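Local structure of Sso-CP2 metallo-carboxypetidase (Sulfolobus solfataricus, 4MMO) at residues A56-N61 / V127-L132; A62-L67 / K156-I161; A212-T217 / K327-A332. The protein is a zinc-dependent hydrolase of the M20 peptidase family that probably acts as a carboxypeptidase, removing residues from the C-terminal end of peptides. All coordinates share one frame; numbering follows the deposited sequence.

Interaction 1 (A56-N61 / V127-L132); sequences AEINVN and VNVKLL
N128 reaches across to the turn that follows strand 53-58 and offers its side-chain oxygen to that turn's backbone. With CG anti to its own carbonyl carbon (chi1 -56°), the amide and the V60 side chain run antiparallel past one another, and OD1 accepts the V60 N-H at 2.9 Å. The donor sits 19° off the amide plane. The CG2 methyl of V60 lies against the same oxygen. A62 N is a second donor to OD1, and N128 ND2 bonds weakly to T65 OG1, so this amide bridges several points of the bend. Replacing N128 with a leucine would probably leave the V60 and A62 N-H groups without their shared acceptor and the turn less firmly held. Beyond this amide, strands 56-58 and 128-132 run antiparallel in the mixed sheet of the zinc-binding domain, the former next to the outermost strand 43-46. I58 and V129 form a hydrogen-bonded pair: I58 N meets V129 O at 2.7 Å almost head-on, and V129 N returns a bond to I58 O. The I58 side chain then extends along the face it shares with A56, V129 and L131. Its CD1 touches V129 CG1 and L131 CG, each at 4.0 Å, and the I58 and L131 side chains pass at a slant. Helices 24-39 and 102-121 cover this face through L39, L120 and L113. On the other face, the extended chains of E57 and K130 run alongside each other, E57 OE2 3.8 Å from K130 CE, while K130 NZ bonds to the carbonyl oxygens of K154 and K156.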
loop_
_atom_site.group_PDB
_atom_site.type_symbol
_atom_site.label_atom_id
_atom_site.label_comp_id
_atom_site.label_asym_id
_atom_site.label_seq_id
_atom_site.Cartn_x
_atom_site.Cartn_y
_atom_site.Cartn_z
ATOM N N ALA A 56 21.669 -28.676 -23.340
ATOM C CA ALA A 56 22.753 -29.263 -24.118
ATOM C C ALA A 56 23.453 -30.335 -23.302
ATOM O O ALA A 56 23.516 -30.254 -22.073
ATOM C CB ALA A 56 23.744 -28.194 -24.551
ATOM N N GLU A 57 23.969 -31.341 -23.996
ATOM C CA GLU A 57 24.724 -32.405 -23.359
ATOM C C GLU A 57 26.116 -32.469 -23.964
ATOM O O GLU A 57 26.272 -32.469 -25.184
ATOM C CB GLU A 57 24.014 -33.748 -23.530
ATOM C CG GLU A 57 24.750 -34.910 -22.877
ATOM C CD GLU A 57 23.952 -36.197 -22.903
ATOM O OE1 GLU A 57 22.920 -36.247 -23.604
ATOM O OE2 GLU A 57 24.359 -37.160 -22.222
ATOM N N ILE A 58 27.119 -32.498 -23.093
ATOM C CA ILE A 58 28.497 -32.726 -23.496
ATOM C C ILE A 58 28.906 -34.088 -22.953
ATOM O O ILE A 58 29.230 -34.221 -21.774
ATOM C CB ILE A 58 29.444 -31.639 -22.947
ATOM C CG1 ILE A 58 28.981 -30.250 -23.392
ATOM C CG2 ILE A 58 30.871 -31.880 -23.418
ATOM C CD1 ILE A 58 28.045 -29.569 -22.417
ATOM N N ASN A 59 28.866 -35.099 -23.816
ATOM C CA ASN A 59 29.207 -36.459 -23.424
ATOM C C ASN A 59 30.628 -36.830 -23.824
ATOM O O ASN A 59 30.998 -36.723 -24.993
ATOM C CB ASN A 59 28.232 -37.456 -24.046
ATOM C CG ASN A 59 28.493 -38.878 -23.592
ATOM O OD1 ASN A 59 28.140 -39.259 -22.476
ATOM N ND2 ASN A 59 29.118 -39.670 -24.454
ATOM N N VAL A 60 31.416 -37.260 -22.841
ATOM C CA VAL A 60 32.776 -37.739 -23.078
ATOM C C VAL A 60 32.941 -39.171 -22.568
ATOM O O VAL A 60 34.047 -39.600 -22.248
ATOM C CB VAL A 60 33.820 -36.830 -22.398
ATOM C CG1 VAL A 60 33.826 -35.456 -23.045
ATOM C CG2 VAL A 60 33.551 -36.721 -20.900
ATOM N N ASN A 61 31.833 -39.901 -22.493
ATOM C CA ASN A 61 31.840 -41.296 -22.057
ATOM C C ASN A 61 32.451 -41.502 -20.672
ATOM O O ASN A 61 33.004 -42.563 -20.383
ATOM C CB ASN A 61 32.566 -42.166 -23.087
ATOM C CG ASN A 61 31.864 -42.182 -24.428
ATOM O OD1 ASN A 61 32.363 -41.635 -25.414
ATOM N ND2 ASN A 61 30.695 -42.810 -24.473
ATOM N N VAL A 127 34.190 -35.647 -17.122
ATOM C CA VAL A 127 32.856 -35.749 -16.554
ATOM C C VAL A 127 31.858 -35.306 -17.615
ATOM O O VAL A 127 32.055 -34.289 -18.277
ATOM C CB VAL A 127 32.718 -34.881 -15.275
ATOM C CG1 VAL A 127 33.158 -33.454 -15.535
ATOM C CG2 VAL A 127 31.295 -34.922 -14.731
ATOM N N ASN A 128 30.805 -36.092 -17.799
ATOM C CA ASN A 128 29.743 -35.711 -18.710
ATOM C C ASN A 128 29.006 -34.521 -18.121
ATOM O O ASN A 128 28.739 -34.485 -16.918
ATOM C CB ASN A 128 28.782 -36.874 -18.924
ATOM C CG ASN A 128 29.482 -38.121 -19.408
ATOM O OD1 ASN A 128 30.344 -38.062 -20.282
ATOM N ND2 ASN A 128 29.114 -39.263 -18.839
ATOM N N VAL A 129 28.688 -33.547 -18.968
ATOM C CA VAL A 129 28.032 -32.326 -18.520
ATOM C C VAL A 129 26.714 -32.118 -19.250
ATOM O O VAL A 129 26.654 -32.146 -20.481
ATOM C CB VAL A 129 28.942 -31.100 -18.724
ATOM C CG1 VAL A 129 28.207 -29.804 -18.379
ATOM C CG2 VAL A 129 30.185 -31.239 -17.874
ATOM N N LYS A 130 25.661 -31.919 -18.468
ATOM C CA LYS A 130 24.358 -31.540 -18.991
ATOM C C LYS A 130 24.060 -30.125 -18.531
ATOM O O LYS A 130 24.195 -29.812 -17.345
ATOM C CB LYS A 130 23.287 -32.501 -18.489
ATOM C CG LYS A 130 23.477 -33.919 -18.978
ATOM C CD LYS A 130 22.412 -34.842 -18.430
ATOM C CE LYS A 130 22.479 -36.207 -19.092
ATOM N NZ LYS A 130 21.444 -37.127 -18.554
ATOM N N LEU A 131 23.676 -29.272 -19.478
ATOM C CA LEU A 131 23.411 -27.865 -19.204
ATOM C C LEU A 131 21.917 -27.586 -19.239
ATOM O O LEU A 131 21.219 -28.021 -20.154
ATOM C CB LEU A 131 24.100 -26.982 -20.244
ATOM C CG LEU A 131 25.615 -27.108 -20.400
ATOM C CD1 LEU A 131 26.074 -26.192 -21.525
ATOM C CD2 LEU A 131 26.341 -26.779 -19.101
ATOM N N LEU A 132 21.432 -26.858 -18.239
ATOM C CA LEU A 132 20.024 -26.487 -18.180
ATOM C C LEU A 132 19.884 -25.028 -17.782
ATOM O O LEU A 132 20.021 -24.678 -16.610
ATOM C CB LEU A 132 19.267 -27.380 -17.192
ATOM C CG LEU A 132 17.740 -27.301 -17.268
ATOM C CD1 LEU A 132 17.256 -27.825 -18.597
ATOM C CD2 LEU A 132 17.089 -28.082 -16.138
#

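Interaction 2 (A62-L67 / K156-I161); sequences AKKTLL and KADSVI
D158 OD2 takes the T65 N-H at 2.7 Å through its anti lone pair, the one turned away from the other carboxylate oxygen. The aspartate CG stands anti to its own carbonyl carbon (chi1 -53°), which carries the carboxylate back toward the backbone N-H of T65. A water adds a second grip on D158 OD2: it donates to this oxygen at 3.1 Å and to K63 O, and is also hydrogen-bonded to T65 OG1. In return, T65 O accepts the D158 N-H at 2.9 Å, with the donor tilted 18° from the carbonyl plane, and receives a weak, longer bond from S159 N. Backbone and side chain of D158 thus hold T65 at both its N-H and its carbonyl. A157 CB packs against T65 CG2 and L67 CB. From here the two segments continue as parallel strands: L67 N bonds nearly straight to S159 O, and L67 O accepts I161 N at 3.0 Å. L66 and S159 point to one face, where L66 CD1 lies 3.3 Å from S159 OG and also meets I161 CG2 at 4.0 Å. F430 and L431 of helix 417-433 cover L66, while S159 OG finds its polar partner in Y434 OH. L67 and V160 occupy the other face, with V160 CG2 beside L67 O. This parallel pairing lies within the mixed alpha/beta sheet of the M20 catalytic domain, and strand 159-161 leads directly to the zinc ligand E163. One backbone N-H and one water hydrogen directed at D158 OD2 are likely to stabilise the carboxylate's negative charge, and this polar bonding round D158 and T65 is followed by backbone pairing with apolar side chains on both faces.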
loop_
_atom_site.group_PDB
_atom_site.type_symbol
_atom_site.label_atom_id
_atom_site.label_comp_id
_atom_site.label_asym_id
_atom_site.label_seq_id
_atom_site.Cartn_x
_atom_site.Cartn_y
_atom_site.Cartn_z
ATOM N N ALA A 62 32.347 -40.489 -19.818
ATOM C CA ALA A 62 32.848 -40.597 -18.452
ATOM C C ALA A 62 31.823 -41.301 -17.574
ATOM O O ALA A 62 30.642 -41.376 -17.917
ATOM C CB ALA A 62 33.168 -39.221 -17.893
ATOM N N LYS A 63 32.284 -41.815 -16.437
ATOM C CA LYS A 63 31.426 -42.551 -15.519
ATOM C C LYS A 63 30.499 -41.624 -14.736
ATOM O O LYS A 63 29.409 -42.028 -14.327
ATOM C CB LYS A 63 32.280 -43.375 -14.551
ATOM C CG LYS A 63 33.038 -44.510 -15.218
ATOM C CD LYS A 63 33.863 -45.304 -14.212
ATOM C CE LYS A 63 34.538 -46.500 -14.868
ATOM N NZ LYS A 63 35.637 -46.094 -15.787
ATOM N N LYS A 64 30.940 -40.387 -14.524
ATOM C CA LYS A 64 30.163 -39.407 -13.767
ATOM C C LYS A 64 29.485 -38.391 -14.681
ATOM O O LYS A 64 30.049 -37.986 -15.701
ATOM C CB LYS A 64 31.058 -38.673 -12.772
ATOM C CG LYS A 64 31.437 -39.500 -11.556
ATOM C CD LYS A 64 32.404 -38.738 -10.675
ATOM C CE LYS A 64 32.675 -39.457 -9.369
ATOM N NZ LYS A 64 33.503 -38.623 -8.456
ATOM N N THR A 65 28.278 -37.982 -14.298
ATOM C CA THR A 65 27.514 -36.987 -15.047
ATOM C C THR A 65 27.116 -35.835 -14.135
ATOM O O THR A 65 26.506 -36.044 -13.083
ATOM C CB THR A 65 26.245 -37.601 -15.662
ATOM O OG1 THR A 65 26.611 -38.654 -16.560
ATOM C CG2 THR A 65 25.442 -36.547 -16.423
ATOM N N LEU A 66 27.464 -34.622 -14.554
ATOM C CA LEU A 66 27.137 -33.414 -13.813
ATOM C C LEU A 66 26.048 -32.603 -14.526
ATOM O O LEU A 66 26.142 -32.333 -15.722
ATOM C CB LEU A 66 28.397 -32.560 -13.641
ATOM C CG LEU A 66 28.218 -31.188 -12.988
ATOM C CD1 LEU A 66 27.797 -31.329 -11.533
ATOM C CD2 LEU A 66 29.493 -30.371 -13.107
ATOM N N LEU A 67 25.019 -32.222 -13.778
ATOM C CA LEU A 67 23.975 -31.330 -14.273
ATOM C C LEU A 67 24.271 -29.912 -13.795
ATOM O O LEU A 67 24.382 -29.672 -12.595
ATOM C CB LEU A 67 22.601 -31.785 -13.767
ATOM C CG LEU A 67 21.385 -30.955 -14.201
ATOM C CD1 LEU A 67 21.269 -30.901 -15.714
ATOM C CD2 LEU A 67 20.110 -31.525 -13.602
ATOM N N LYS A 156 18.950 -37.117 -16.035
ATOM C CA LYS A 156 19.630 -37.930 -15.033
ATOM C C LYS A 156 21.096 -37.537 -14.909
ATOM O O LYS A 156 21.803 -37.404 -15.907
ATOM C CB LYS A 156 19.528 -39.417 -15.371
ATOM C CG LYS A 156 20.180 -40.317 -14.328
ATOM C CD LYS A 156 20.129 -41.781 -14.724
ATOM C CE LYS A 156 20.687 -42.666 -13.620
ATOM N NZ LYS A 156 20.533 -44.112 -13.933
ATOM N N ALA A 157 21.539 -37.345 -13.672
ATOM C CA ALA A 157 22.925 -37.000 -13.389
ATOM C C ALA A 157 23.257 -37.438 -11.969
ATOM O O ALA A 157 22.355 -37.620 -11.153
ATOM C CB ALA A 157 23.139 -35.510 -13.550
ATOM N N ASP A 158 24.545 -37.605 -11.678
ATOM C CA ASP A 158 24.981 -38.039 -10.352
ATOM C C ASP A 158 25.040 -36.873 -9.381
ATOM O O ASP A 158 24.948 -37.060 -8.170
ATOM C CB ASP A 158 26.352 -38.708 -10.435
ATOM C CG ASP A 158 26.388 -39.810 -11.467
ATOM O OD1 ASP A 158 25.706 -40.836 -11.262
ATOM O OD2 ASP A 158 27.089 -39.648 -12.486
ATOM N N SER A 159 25.203 -35.667 -9.910
ATOM C CA SER A 159 25.241 -34.480 -9.068
ATOM C C SER A 159 24.789 -33.257 -9.846
ATOM O O SER A 159 24.722 -33.278 -11.074
ATOM C CB SER A 159 26.649 -34.254 -8.518
ATOM O OG SER A 159 27.566 -33.993 -9.564
ATOM N N VAL A 160 24.483 -32.194 -9.113
ATOM C CA VAL A 160 24.017 -30.962 -9.713
ATOM C C VAL A 160 24.631 -29.757 -9.020
ATOM O O VAL A 160 24.776 -29.742 -7.797
ATOM C CB VAL A 160 22.471 -30.864 -9.652
ATOM C CG1 VAL A 160 21.974 -31.030 -8.219
ATOM C CG2 VAL A 160 21.985 -29.548 -10.241
ATOM N N ILE A 161 24.998 -28.751 -9.809
ATOM C CA ILE A 161 25.391 -27.463 -9.253
ATOM C C ILE A 161 24.378 -26.395 -9.666
ATOM O O ILE A 161 23.991 -26.297 -10.831
ATOM C CB ILE A 161 26.841 -27.064 -9.634
ATOM C CG1 ILE A 161 27.009 -26.916 -11.147
ATOM C CG2 ILE A 161 27.834 -28.107 -9.083
ATOM C CD1 ILE A 161 28.307 -26.237 -11.541
HETATM O O HOH W 1 26.727 -40.919 -15.245
#

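Interaction 3 (A212-T217 / K327-A332); sequences AKIIST and KHLQKA. With SO4 (sulfate ion), chain G.
Two helices of the M20 dimerisation domain, 207-218 and 318-331, meet here through a small apolar patch flanked by one polar link. T217 and H328 supply that link: H328 NE2 donates to T217 OG1 at 3.1 Å, with the hydroxyl oxygen at the edge of the imidazole and 12° out of its plane. The histidine CG lies anti to the backbone N (chi1 175°), extending the ring toward helix 207-218. T217 OG1 itself donates to I214 O in the carbonyl plane, a short bond of 2.5 Å, so the hydroxyl engages two partners and links the ring to the helix backbone. Next to it, I214 uses two of its methyls. CG2 presses on L329 CD2 at 3.5 Å, their side chains crossing at about a right angle, while CD1 reaches A332 CB at 3.7 Å where helix 318-331 has ended. F334 packs on both I214 and L329. The other side of helix 207-218 faces the second subunit: A212 packs on A212 of that subunit, and K213 NZ bonds to S216 O and V219 O of that subunit. K213 NZ also holds a sulfate oxygen, SO4 O1, at 2.9 Å, and M221 N of the second subunit binds the same ion, probably acquired from the crystallisation liquor. One helix packed on its own domain and on the same helix of the second subunit is consistent with the dimerisation domain of M20 peptidases, through which subunits pair.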
loop_
_atom_site.group_PDB
_atom_site.type_symbol
_atom_site.label_atom_id
_atom_site.label_comp_id
_atom_site.label_asym_id
_atom_site.label_seq_id
_atom_site.Cartn_x
_atom_site.Cartn_y
_atom_site.Cartn_z
ATOM N N ALA A 212 -6.366 -5.722 7.716
ATOM C CA ALA A 212 -5.321 -5.417 8.691
ATOM C C ALA A 212 -5.450 -6.344 9.890
ATOM O O ALA A 212 -4.454 -6.817 10.435
ATOM C CB ALA A 212 -5.405 -3.963 9.138
ATOM N N LYS A 213 -6.686 -6.608 10.296
ATOM C CA LYS A 213 -6.932 -7.488 11.428
ATOM C C LYS A 213 -6.539 -8.919 11.087
ATOM O O LYS A 213 -5.969 -9.619 11.920
ATOM C CB LYS A 213 -8.398 -7.412 11.862
ATOM C CG LYS A 213 -8.631 -6.446 13.016
ATOM C CD LYS A 213 -10.082 -6.009 13.120
ATOM C CE LYS A 213 -10.258 -4.923 14.176
ATOM N NZ LYS A 213 -9.811 -5.363 15.530
ATOM N N ILE A 214 -6.829 -9.338 9.857
ATOM C CA ILE A 214 -6.506 -10.686 9.397
ATOM C C ILE A 214 -5.003 -10.943 9.454
ATOM O O ILE A 214 -4.556 -11.909 10.075
ATOM C CB ILE A 214 -7.005 -10.919 7.950
ATOM C CG1 ILE A 214 -8.534 -11.011 7.914
ATOM C CG2 ILE A 214 -6.382 -12.179 7.342
ATOM C CD1 ILE A 214 -9.122 -12.242 8.590
ATOM N N ILE A 215 -4.222 -10.081 8.808
ATOM C CA ILE A 215 -2.779 -10.285 8.758
ATOM C C ILE A 215 -2.160 -10.158 10.151
ATOM O O ILE A 215 -1.103 -10.726 10.416
ATOM C CB ILE A 215 -2.081 -9.330 7.759
ATOM C CG1 ILE A 215 -2.340 -7.870 8.126
ATOM C CG2 ILE A 215 -2.550 -9.628 6.338
ATOM C CD1 ILE A 215 -1.618 -6.878 7.240
ATOM N N SER A 216 -2.831 -9.433 11.044
ATOM C CA SER A 216 -2.362 -9.306 12.421
ATOM C C SER A 216 -2.426 -10.635 13.173
ATOM O O SER A 216 -1.672 -10.845 14.120
ATOM C CB SER A 216 -3.162 -8.243 13.173
ATOM O OG SER A 216 -2.867 -6.946 12.684
ATOM N N THR A 217 -3.318 -11.530 12.753
ATOM C CA THR A 217 -3.481 -12.815 13.434
ATOM C C THR A 217 -2.395 -13.807 13.033
ATOM O O THR A 217 -2.192 -14.818 13.702
ATOM C CB THR A 217 -4.858 -13.465 13.134
ATOM O OG1 THR A 217 -4.959 -13.770 11.736
ATOM C CG2 THR A 217 -6.007 -12.538 13.545
ATOM N N LYS A 327 -6.828 -22.954 6.362
ATOM C CA LYS A 327 -7.607 -23.343 7.533
ATOM C C LYS A 327 -7.625 -22.202 8.546
ATOM O O LYS A 327 -8.659 -21.899 9.139
ATOM C CB LYS A 327 -7.042 -24.612 8.172
ATOM C CG LYS A 327 -7.556 -25.899 7.542
ATOM C CD LYS A 327 -6.877 -27.124 8.137
ATOM C CE LYS A 327 -7.471 -28.417 7.594
ATOM N NZ LYS A 327 -7.100 -28.665 6.171
ATOM N N HIS A 328 -6.477 -21.560 8.722
ATOM C CA HIS A 328 -6.356 -20.444 9.648
ATOM C C HIS A 328 -7.233 -19.260 9.235
ATOM O O HIS A 328 -7.926 -18.671 10.064
ATOM C CB HIS A 328 -4.896 -20.000 9.735
ATOM C CG HIS A 328 -4.687 -18.781 10.578
ATOM N ND1 HIS A 328 -4.396 -18.849 11.922
ATOM C CD2 HIS A 328 -4.726 -17.465 10.265
ATOM C CE1 HIS A 328 -4.266 -17.626 12.403
ATOM N NE2 HIS A 328 -4.461 -16.767 11.419
ATOM N N LEU A 329 -7.198 -18.911 7.954
ATOM C CA LEU A 329 -7.990 -17.794 7.450
ATOM C C LEU A 329 -9.495 -18.033 7.605
ATOM O O LEU A 329 -10.255 -17.086 7.806
ATOM C CB LEU A 329 -7.641 -17.510 5.989
ATOM C CG LEU A 329 -6.234 -16.949 5.749
ATOM C CD1 LEU A 329 -5.954 -16.843 4.259
ATOM C CD2 LEU A 329 -6.051 -15.588 6.415
ATOM N N GLN A 330 -9.923 -19.291 7.512
ATOM C CA GLN A 330 -11.316 -19.648 7.766
ATOM C C GLN A 330 -11.713 -19.222 9.176
ATOM O O GLN A 330 -12.699 -18.512 9.369
ATOM C CB GLN A 330 -11.531 -21.156 7.620
ATOM C CG GLN A 330 -11.362 -21.700 6.213
ATOM C CD GLN A 330 -11.230 -23.218 6.193
ATOM O OE1 GLN A 330 -11.696 -23.905 7.103
ATOM N NE2 GLN A 330 -10.585 -23.746 5.155
ATOM N N LYS A 331 -10.930 -19.665 10.155
ATOM C CA LYS A 331 -11.187 -19.357 11.559
ATOM C C LYS A 331 -11.171 -17.854 11.830
ATOM O O LYS A 331 -11.923 -17.359 12.669
ATOM C CB LYS A 331 -10.148 -20.043 12.446
ATOM C CG LYS A 331 -10.273 -21.554 12.484
ATOM C CD LYS A 331 -9.103 -22.187 13.226
ATOM C CE LYS A 331 -9.230 -23.700 13.286
ATOM N NZ LYS A 331 -9.422 -24.300 11.935
ATOM N N ALA A 332 -10.313 -17.133 11.117
ATOM C CA ALA A 332 -10.174 -15.697 11.318
ATOM C C ALA A 332 -11.291 -14.929 10.618
ATOM O O ALA A 332 -11.317 -13.698 10.643
ATOM C CB ALA A 332 -8.814 -15.226 10.827
HETATM S S SO4 G . -11.761 -7.713 17.890
HETATM O O1 SO4 G . -11.584 -7.417 16.470
HETATM O O2 SO4 G . -11.134 -8.996 18.188
HETATM O O3 SO4 G . -11.131 -6.668 18.697
HETATM O O4 SO4 G . -13.188 -7.776 18.204
#

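How the interactions relate
Interactions 1 and 2 are neighbours, with centres 8 Å apart in the mixed sheet of the zinc-binding domain. Their segments alternate along the chain: 56-61 runs straight into 62-67, while 127-132 precedes 156-161. In the sheet order 53-58, 128-134, 65-71, 159-161, the two contacts span four consecutive strands, the middle pair joined by bonds between the contacts, such as N128 O to L66 N. K130 NZ also bonds to K156 O. Interaction 3 comes later in the chain and lies on the opposite side of its centre, about 50 and 46 Å from the other two between centres. It belongs to the dimerisation domain, so the subunit-pairing surface lies far from the metal-binding core.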